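Local coordinates for extracellular haem-binding protein (PDB 3FPW) that is an extracellular protein that binds haem, probably degrades it and, as an oligomer, interacts with its cognate two-component sensor kinase, at residues Val90-Val93 / Thr99-Thr102; Thr102-Gly107 / Gln111-Ala116; Ile168-Ala173 / Asp177-Tyr182. One frame throughout, in Å; residues are numbered along the deposited sequence.

Contact 1 of 3, residues Val90-Val93 / Thr99-Thr102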
loop_
_atom_site.group_PDB
_atom_site.type_symbol
_atom_site.label_atom_id
_atom_site.label_comp_id
_atom_site.label_asym_id
_atom_site.label_seq_id
_atom_site.Cartn_x
_atom_site.Cartn_y
_atom_site.Cartn_z
ATOM N N VAL A 90 1.467 -20.679 10.807
ATOM C CA VAL A 90 2.904 -20.820 11.009
ATOM C C VAL A 90 3.613 -20.266 9.782
ATOM O O VAL A 90 3.184 -20.483 8.644
ATOM C CB VAL A 90 3.309 -22.307 11.240
ATOM C CG1 VAL A 90 4.813 -22.427 11.486
ATOM C CG2 VAL A 90 2.557 -22.882 12.430
ATOM N N ALA A 91 4.690 -19.528 10.012
ATOM C CA ALA A 91 5.494 -19.037 8.893
ATOM C C ALA A 91 6.945 -19.341 9.135
ATOM O O ALA A 91 7.420 -19.223 10.279
ATOM C CB ALA A 91 5.327 -17.539 8.714
ATOM N N VAL A 92 7.680 -19.643 8.059
ATOM C CA VAL A 92 9.139 -19.686 8.169
ATOM C C VAL A 92 9.693 -18.617 7.232
ATOM O O VAL A 92 9.355 -18.593 6.046
ATOM C CB VAL A 92 9.705 -21.078 7.798
ATOM C CG1 VAL A 92 11.231 -21.105 7.872
ATOM C CG2 VAL A 92 9.083 -22.181 8.686
ATOM N N VAL A 93 10.500 -17.714 7.781
ATOM C CA VAL A 93 11.034 -16.578 7.035
ATOM C C VAL A 93 12.572 -16.651 7.031
ATOM O O VAL A 93 13.219 -16.860 8.056
ATOM C CB VAL A 93 10.538 -15.226 7.648
ATOM C CG1 VAL A 93 11.217 -14.027 6.970
ATOM C CG2 VAL A 93 9.005 -15.109 7.552
ATOM N N THR A 99 9.648 -14.850 2.893
ATOM C CA THR A 99 8.868 -15.958 3.448
ATOM C C THR A 99 9.130 -17.196 2.619
ATOM O O THR A 99 9.039 -17.154 1.397
ATOM C CB THR A 99 7.372 -15.645 3.440
ATOM O OG1 THR A 99 7.145 -14.484 4.255
ATOM C CG2 THR A 99 6.558 -16.805 3.992
ATOM N N LEU A 100 9.472 -18.292 3.285
ATOM C CA LEU A 100 9.752 -19.577 2.633
ATOM C C LEU A 100 8.570 -20.535 2.690
ATOM O O LEU A 100 8.305 -21.256 1.730
ATOM C CB LEU A 100 10.928 -20.270 3.321
ATOM C CG LEU A 100 12.242 -19.503 3.375
ATOM C CD1 LEU A 100 13.295 -20.448 3.954
ATOM C CD2 LEU A 100 12.665 -19.018 2.005
ATOM N N VAL A 101 7.855 -20.538 3.817
ATOM C CA VAL A 101 6.708 -21.424 4.012
ATOM C C VAL A 101 5.656 -20.701 4.839
ATOM O O VAL A 101 5.999 -20.029 5.812
ATOM C CB VAL A 101 7.098 -22.709 4.816
ATOM C CG1 VAL A 101 5.838 -23.538 5.173
ATOM C CG2 VAL A 101 8.067 -23.555 4.032
ATOM N N THR A 102 4.395 -20.839 4.458
ATOM C CA THR A 102 3.287 -20.490 5.359
ATOM C C THR A 102 2.288 -21.606 5.368
ATOM O O THR A 102 2.048 -22.266 4.337
ATOM C CB THR A 102 2.545 -19.194 4.959
ATOM O OG1 THR A 102 1.985 -19.330 3.643
ATOM C CG2 THR A 102 3.479 -18.010 5.019
#
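Val92 meets Leu100 and Val101 at a classic beta bulge in the antiparallel hairpin of strands 89-94 and 99-104. The carbonyl oxygen of Val92 takes two N-H groups from the opposite strand. Leu100 N reaches Val92 O at 2.8 Å. Val101 N reaches Val92 O at 3.3 Å, a weak bond. In return Val92 N gives a bond of 2.8 Å to Val101 O. Ala91 lies across from Thr102; past Val92 the extra residue shifts the register by one, and Val93 faces Thr99.

The tight part takes in these backbone bonds and the buried side chains of Val92, Val101 and Ala91. The CB atoms of Val92 and Val101 stand 4.3 Å apart on one face of the sheet. Val101 rests there on Leu67, Thr71 and Ala74 of helix 67-83. Ala91, Val93, Thr99 and Thr102 share the other face, under helix 112-126. Ala91 CB meets the methyl CG2 of Thr102 at 4.2 Å.

The outer side chains of Thr99 and Leu100 are looser and partly exposed. The end of the Leu100 side chain has CD1 4.5 Å from Val92 CG1, though its CB lies close to Val92 O. Arg104 of the second subunit packs on Leu100. Within this chain strand 99-104 is outermost, but an antiparallel strand of that subunit continues the sheet past Val101 and Thr102.

Val93 and Thr99 meet obliquely. With chi1 at -61°, the Thr99 hydroxyl sits beside its own backbone N and bonds Glu117. From there OG1 lies 3.8 Å from the methyl CG2 of Val93.

Contact 2 of 3, residues Thr102-Gly107 / Gln111-Ala116. With PO4 (phosphate ion), chain F; PO4 (phosphate ion), chain D.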
loop_
_atom_site.group_PDB
_atom_site.type_symbol
_atom_site.label_atom_id
_atom_site.label_comp_id
_atom_site.label_asym_id
_atom_site.label_seq_id
_atom_site.Cartn_x
_atom_site.Cartn_y
_atom_site.Cartn_z
ATOM N N THR A 102 4.395 -20.839 4.458
ATOM C CA THR A 102 3.287 -20.490 5.359
ATOM C C THR A 102 2.288 -21.606 5.368
ATOM O O THR A 102 2.048 -22.266 4.337
ATOM C CB THR A 102 2.545 -19.194 4.959
ATOM O OG1 THR A 102 1.985 -19.330 3.643
ATOM C CG2 THR A 102 3.479 -18.010 5.019
ATOM N N LEU A 103 1.679 -21.813 6.539
ATOM C CA LEU A 103 0.652 -22.833 6.690
ATOM C C LEU A 103 -0.426 -22.221 7.558
ATOM O O LEU A 103 -0.135 -21.769 8.676
ATOM C CB LEU A 103 1.229 -24.036 7.417
ATOM C CG LEU A 103 2.380 -24.807 6.774
ATOM C CD1 LEU A 103 2.812 -25.917 7.756
ATOM C CD2 LEU A 103 1.937 -25.392 5.442
ATOM N N ARG A 104 -1.653 -22.171 7.047
ATOM C CA ARG A 104 -2.756 -21.626 7.832
ATOM C C ARG A 104 -3.553 -22.783 8.452
ATOM O O ARG A 104 -4.266 -23.496 7.747
ATOM C CB ARG A 104 -3.680 -20.775 6.942
ATOM C CG ARG A 104 -4.788 -20.035 7.744
ATOM C CD ARG A 104 -5.817 -19.427 6.834
ATOM N NE ARG A 104 -5.211 -18.464 5.928
ATOM C CZ ARG A 104 -5.274 -17.144 6.068
ATOM N NH1 ARG A 104 -5.961 -16.599 7.086
ATOM N NH2 ARG A 104 -4.659 -16.366 5.171
ATOM N N GLY A 105 -3.434 -22.954 9.764
ATOM C CA GLY A 105 -4.184 -24.006 10.456
ATOM C C GLY A 105 -5.690 -23.941 10.295
ATOM O O GLY A 105 -6.282 -22.870 10.214
ATOM N N ASP A 106 -6.333 -25.109 10.281
ATOM C CA ASP A 106 -7.790 -25.146 10.261
ATOM C C ASP A 106 -8.323 -24.380 11.462
ATOM O O ASP A 106 -7.916 -24.650 12.585
ATOM C CB ASP A 106 -8.287 -26.598 10.333
ATOM C CG ASP A 106 -7.773 -27.483 9.172
ATOM O OD1 ASP A 106 -7.483 -26.965 8.076
ATOM O OD2 ASP A 106 -7.678 -28.717 9.361
ATOM N N GLY A 107 -9.204 -23.419 11.225
ATOM C CA GLY A 107 -9.824 -22.688 12.321
ATOM C C GLY A 107 -8.975 -21.569 12.901
ATOM O O GLY A 107 -9.383 -20.917 13.854
ATOM N N GLN A 111 -6.308 -13.028 11.839
ATOM C CA GLN A 111 -5.175 -12.158 12.145
ATOM C C GLN A 111 -3.880 -12.965 12.261
ATOM O O GLN A 111 -2.779 -12.402 12.266
ATOM C CB GLN A 111 -5.437 -11.439 13.480
ATOM C CG GLN A 111 -4.938 -12.165 14.723
ATOM C CD GLN A 111 -5.585 -13.504 15.055
ATOM O OE1 GLN A 111 -5.039 -14.272 15.876
ATOM N NE2 GLN A 111 -6.702 -13.819 14.429
ATOM N N SER A 112 -4.007 -14.288 12.381
ATOM C CA SER A 112 -2.829 -15.104 12.717
ATOM C C SER A 112 -1.815 -15.254 11.584
ATOM O O SER A 112 -0.642 -15.445 11.849
ATOM C CB SER A 112 -3.246 -16.489 13.238
ATOM O OG SER A 112 -3.854 -17.225 12.196
ATOM N N TYR A 113 -2.255 -15.127 10.330
ATOM C CA TYR A 113 -1.398 -15.438 9.206
ATOM C C TYR A 113 -0.284 -14.405 9.081
ATOM O O TYR A 113 0.919 -14.752 9.111
ATOM C CB TYR A 113 -2.247 -15.467 7.937
ATOM C CG TYR A 113 -1.516 -15.944 6.726
ATOM C CD1 TYR A 113 -0.986 -15.034 5.841
ATOM C CD2 TYR A 113 -1.387 -17.316 6.435
ATOM C CE1 TYR A 113 -0.321 -15.446 4.716
ATOM C CE2 TYR A 113 -0.731 -17.729 5.287
ATOM C CZ TYR A 113 -0.193 -16.779 4.445
ATOM O OH TYR A 113 0.456 -17.117 3.286
ATOM N N GLU A 114 -0.668 -13.123 9.021
ATOM C CA GLU A 114 0.330 -12.042 8.976
ATOM C C GLU A 114 1.105 -11.927 10.281
ATOM O O GLU A 114 2.289 -11.605 10.275
ATOM C CB GLU A 114 -0.305 -10.715 8.566
ATOM C CG GLU A 114 -0.807 -10.757 7.106
ATOM C CD GLU A 114 -1.186 -9.377 6.575
ATOM O OE1 GLU A 114 -0.605 -8.378 7.049
ATOM O OE2 GLU A 114 -2.034 -9.300 5.652
ATOM N N SER A 115 0.433 -12.185 11.402
ATOM C CA SER A 115 1.091 -12.145 12.700
ATOM C C SER A 115 2.249 -13.140 12.716
ATOM O O SER A 115 3.336 -12.803 13.146
ATOM C CB SER A 115 0.095 -12.458 13.819
ATOM O OG SER A 115 0.715 -12.426 15.100
ATOM N N ALA A 116 2.011 -14.360 12.243
ATOM C CA ALA A 116 3.048 -15.393 12.229
ATOM C C ALA A 116 4.216 -14.974 11.333
ATOM O O ALA A 116 5.393 -15.083 11.727
ATOM C CB ALA A 116 2.483 -16.699 11.758
HETATM P P PO4 F . -11.422 -24.032 8.240
HETATM O O1 PO4 F . -12.314 -24.859 9.147
HETATM O O2 PO4 F . -12.251 -23.202 7.277
HETATM O O3 PO4 F . -10.579 -23.086 9.074
HETATM O O4 PO4 F . -10.522 -24.966 7.455
HETATM P P PO4 D . -1.425 -13.841 18.055
HETATM O O1 PO4 D . -1.325 -15.326 18.385
HETATM O O2 PO4 D . -2.160 -13.193 19.202
HETATM O O3 PO4 D . -0.022 -13.328 18.042
HETATM O O4 PO4 D . -2.110 -13.468 16.719
#
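The end of strand 99-104, outermost in its own chain, meets the first turn of helix 112-126 here, and Tyr113 of the helix bridges the gap to Thr102 and Arg104. Its hydroxyl forms a hydrogen bond with the hydroxyl of Thr102, OH to OG1 2.7 Å; either group could be the donor. A chi1 of 60° holds Thr102 OG1 between its backbone N and carbonyl carbon, turned to the Tyr113 hydroxyl. CB and CG2 of Thr102 also touch the phenol end, with Thr102 CB 3.6 Å from Tyr113 CE2.

Nearer the ring's root, the guanidinium of Arg104 lies flat on Tyr113. The planes are only 4° apart and the centres 4.5 Å apart, an offset cation-pi stack. The contact is made by NH2, which sits over one ring face 3.5 Å from Tyr113 CG. Arg104 CZ lies farther out, about equally near Tyr113 CB and CD2. A bend at chi3 (-60°) folds the end of the arginine chain back over the ring. Arg104 NE bonds the backbone oxygen of Thr99 of the second subunit, which helps fix the rotation of the stacked group.

Thr102 and Arg104 stand at the subunit border of the antiparallel sheet. Thr102 and Leu103 pair with a strand of the second subunit, and the Thr102 hydroxyl also bonds its counterpart there.

Two phosphates, probably from the crystallisation liquor, lie at the margins. Gly107 N donates to O3 of one phosphate (chain F) at 2.6 Å. At the helix, Ser115 OG stands 3.2 Å from O3 of the other (chain D), which Gly172 N and Lys119 NZ also bind. Any hydrogen bond from Ser115 is weak.

Contact 3 of 3, residues Ile168-Ala173 / Asp177-Tyr182. With PO4 (phosphate ion), chain D.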
loop_
_atom_site.group_PDB
_atom_site.type_symbol
_atom_site.label_atom_id
_atom_site.label_comp_id
_atom_site.label_asym_id
_atom_site.label_seq_id
_atom_site.Cartn_x
_atom_site.Cartn_y
_atom_site.Cartn_z
ATOM N N ILE A 168 11.060 -18.930 12.722
ATOM C CA ILE A 168 9.783 -19.622 12.682
ATOM C C ILE A 168 8.819 -18.833 13.560
ATOM O O ILE A 168 9.152 -18.519 14.713
ATOM C CB ILE A 168 9.909 -21.040 13.240
ATOM C CG1 ILE A 168 10.915 -21.830 12.407
ATOM C CG2 ILE A 168 8.535 -21.708 13.239
ATOM C CD1 ILE A 168 11.269 -23.203 12.987
ATOM N N GLY A 169 7.672 -18.463 12.997
ATOM C CA GLY A 169 6.677 -17.668 13.710
ATOM C C GLY A 169 5.337 -18.372 13.775
ATOM O O GLY A 169 4.935 -19.026 12.835
ATOM N N VAL A 170 4.659 -18.271 14.922
ATOM C CA VAL A 170 3.375 -18.937 15.135
ATOM C C VAL A 170 2.443 -17.945 15.743
ATOM O O VAL A 170 2.852 -17.139 16.595
ATOM C CB VAL A 170 3.513 -20.136 16.095
ATOM C CG1 VAL A 170 2.137 -20.791 16.395
ATOM C CG2 VAL A 170 4.441 -21.155 15.470
ATOM N N ALA A 171 1.204 -17.972 15.297
ATOM C CA ALA A 171 0.207 -17.085 15.896
ATOM C C ALA A 171 -1.147 -17.763 15.909
ATOM O O ALA A 171 -1.384 -18.665 15.108
ATOM C CB ALA A 171 0.150 -15.762 15.085
ATOM N N GLY A 172 -2.017 -17.397 16.854
ATOM C CA GLY A 172 -3.359 -17.989 16.882
ATOM C C GLY A 172 -3.686 -18.714 18.174
ATOM O O GLY A 172 -4.854 -19.006 18.429
ATOM N N ALA A 173 -2.671 -19.015 18.987
ATOM C CA ALA A 173 -2.919 -19.624 20.296
ATOM C C ALA A 173 -3.392 -18.554 21.280
ATOM O O ALA A 173 -3.306 -17.348 21.003
ATOM C CB ALA A 173 -1.669 -20.320 20.838
ATOM N N ASP A 177 3.043 -16.784 24.568
ATOM C CA ASP A 177 3.950 -17.765 25.140
ATOM C C ASP A 177 3.619 -19.166 24.606
ATOM O O ASP A 177 4.521 -19.933 24.285
ATOM C CB ASP A 177 3.931 -17.715 26.663
ATOM C CG ASP A 177 4.675 -16.492 27.221
ATOM O OD1 ASP A 177 5.480 -15.847 26.487
ATOM O OD2 ASP A 177 4.443 -16.177 28.401
ATOM N N LEU A 178 2.331 -19.484 24.477
ATOM C CA LEU A 178 1.949 -20.752 23.857
ATOM C C LEU A 178 2.371 -20.763 22.384
ATOM O O LEU A 178 2.909 -21.755 21.913
ATOM C CB LEU A 178 0.451 -21.007 23.970
ATOM C CG LEU A 178 0.029 -21.465 25.358
ATOM C CD1 LEU A 178 -1.476 -21.326 25.436
ATOM C CD2 LEU A 178 0.476 -22.908 25.540
ATOM N N ASP A 179 2.124 -19.672 21.660
ATOM C CA ASP A 179 2.586 -19.599 20.262
ATOM C C ASP A 179 4.061 -19.973 20.197
ATOM O O ASP A 179 4.507 -20.739 19.325
ATOM C CB ASP A 179 2.489 -18.179 19.697
ATOM C CG ASP A 179 1.069 -17.727 19.403
ATOM O OD1 ASP A 179 0.224 -18.572 19.029
ATOM O OD2 ASP A 179 0.807 -16.488 19.500
ATOM N N GLU A 180 4.841 -19.394 21.102
ATOM C CA GLU A 180 6.282 -19.590 21.040
ATOM C C GLU A 180 6.692 -21.012 21.417
ATOM O O GLU A 180 7.688 -21.521 20.910
ATOM C CB GLU A 180 7.030 -18.531 21.854
ATOM C CG GLU A 180 8.379 -18.215 21.254
ATOM C CD GLU A 180 9.019 -17.011 21.907
ATOM O OE1 GLU A 180 9.860 -17.201 22.811
ATOM O OE2 GLU A 180 8.660 -15.883 21.525
ATOM N N GLN A 181 5.925 -21.652 22.302
ATOM C CA GLN A 181 6.093 -23.086 22.556
ATOM C C GLN A 181 5.991 -23.873 21.255
ATOM O O GLN A 181 6.814 -24.744 20.976
ATOM C CB GLN A 181 5.027 -23.574 23.541
ATOM C CG GLN A 181 5.088 -25.051 23.929
ATOM C CD GLN A 181 4.067 -25.400 25.020
ATOM O OE1 GLN A 181 3.087 -26.100 24.769
ATOM N NE2 GLN A 181 4.284 -24.886 26.223
ATOM N N TYR A 182 4.976 -23.580 20.453
ATOM C CA TYR A 182 4.805 -24.346 19.217
ATOM C C TYR A 182 5.879 -24.003 18.183
ATOM O O TYR A 182 6.317 -24.875 17.419
ATOM C CB TYR A 182 3.416 -24.113 18.632
ATOM C CG TYR A 182 2.311 -24.428 19.620
ATOM C CD1 TYR A 182 2.362 -25.577 20.394
ATOM C CD2 TYR A 182 1.217 -23.603 19.745
ATOM C CE1 TYR A 182 1.363 -25.876 21.294
ATOM C CE2 TYR A 182 0.211 -23.882 20.638
ATOM C CZ TYR A 182 0.288 -25.031 21.411
ATOM O OH TYR A 182 -0.715 -25.340 22.312
HETATM P P PO4 D . -1.425 -13.841 18.055
HETATM O O1 PO4 D . -1.325 -15.326 18.385
HETATM O O2 PO4 D . -2.160 -13.193 19.202
HETATM O O3 PO4 D . -0.022 -13.328 18.042
HETATM O O4 PO4 D . -2.110 -13.468 16.719
#
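Val170 and Ala173 lie against Asp179 and Tyr182, where strand 163-171 ends and the chain turns back into helix 176-187. The two short segments run at 137° to each other, with axes 7.1 Å apart at closest approach.

The main bump from the strand is the isopropyl group of Val170. It fits between Asp179 and Tyr182, about one helical turn apart. Its CB lies 3.4 Å from the backbone oxygen of Asp179. Its CG1 reaches CB of Tyr182 at 4.2 Å, and CG2 of Val170 lies against the helix backbone at Asp179 O and Tyr182 C. Asp179 enters the strand side in turn: its CB sits 3.3 Å from Val170 O.

Ala173 is the second bump. Its methyl group fits among three helix side chains. CB touches Leu178 CB at 3.8 Å and comes to the rim of the Tyr182 ring, 4.0 Å from CE2. Asp179 OD1 is also close to this methyl, because the same oxygen takes the N-H of Ala173 at 2.9 Å. That bond arrives on the syn side, 17° out of the carboxylate plane. The Asp179 chi1 of -73° keeps the carboxylate beside its own backbone N, facing the turn.

Gly172 shapes the turn with a positive phi. Its N bonds O1 of a phosphate, probably from the crystallisation liquor, at 2.7 Å. The other carboxylate oxygen of Asp179 forms a salt bridge with Lys119, which also binds this phosphate.

Lys119 belongs to helix 112-126, which packs on Ala171 from the other face of the sheet. Tyr182 leans instead on Ala80 and Ala81 of helix 67-83, and its hydroxyl bonds Asp84. Strand 89-94 pairs alongside through Ala91 and Ser89.

How the contacts relate
All three contacts involve the same antiparallel sheet. Contact 1 is the most buried, its centre about 7 Å from the centre of the chain, and is held by backbone bonds and small apolar side chains. Contacts 2 and 3 are partly buried and join strand ends to helices, contact 2 through a hydroxyl pair and a guanidinium-ring stack, contact 3 through a carboxylate that takes a backbone N-H beside packed methyl groups. Contacts 1 and 2 share Thr102, and both touch the second subunit. No other protein chain of the assembly touches contact 3. Its Gly169 N lies 2.8 Å from Ala91 O of contact 1. Ala171 packs against Ser112 and Ser115 of contact 2, near a shared phosphate.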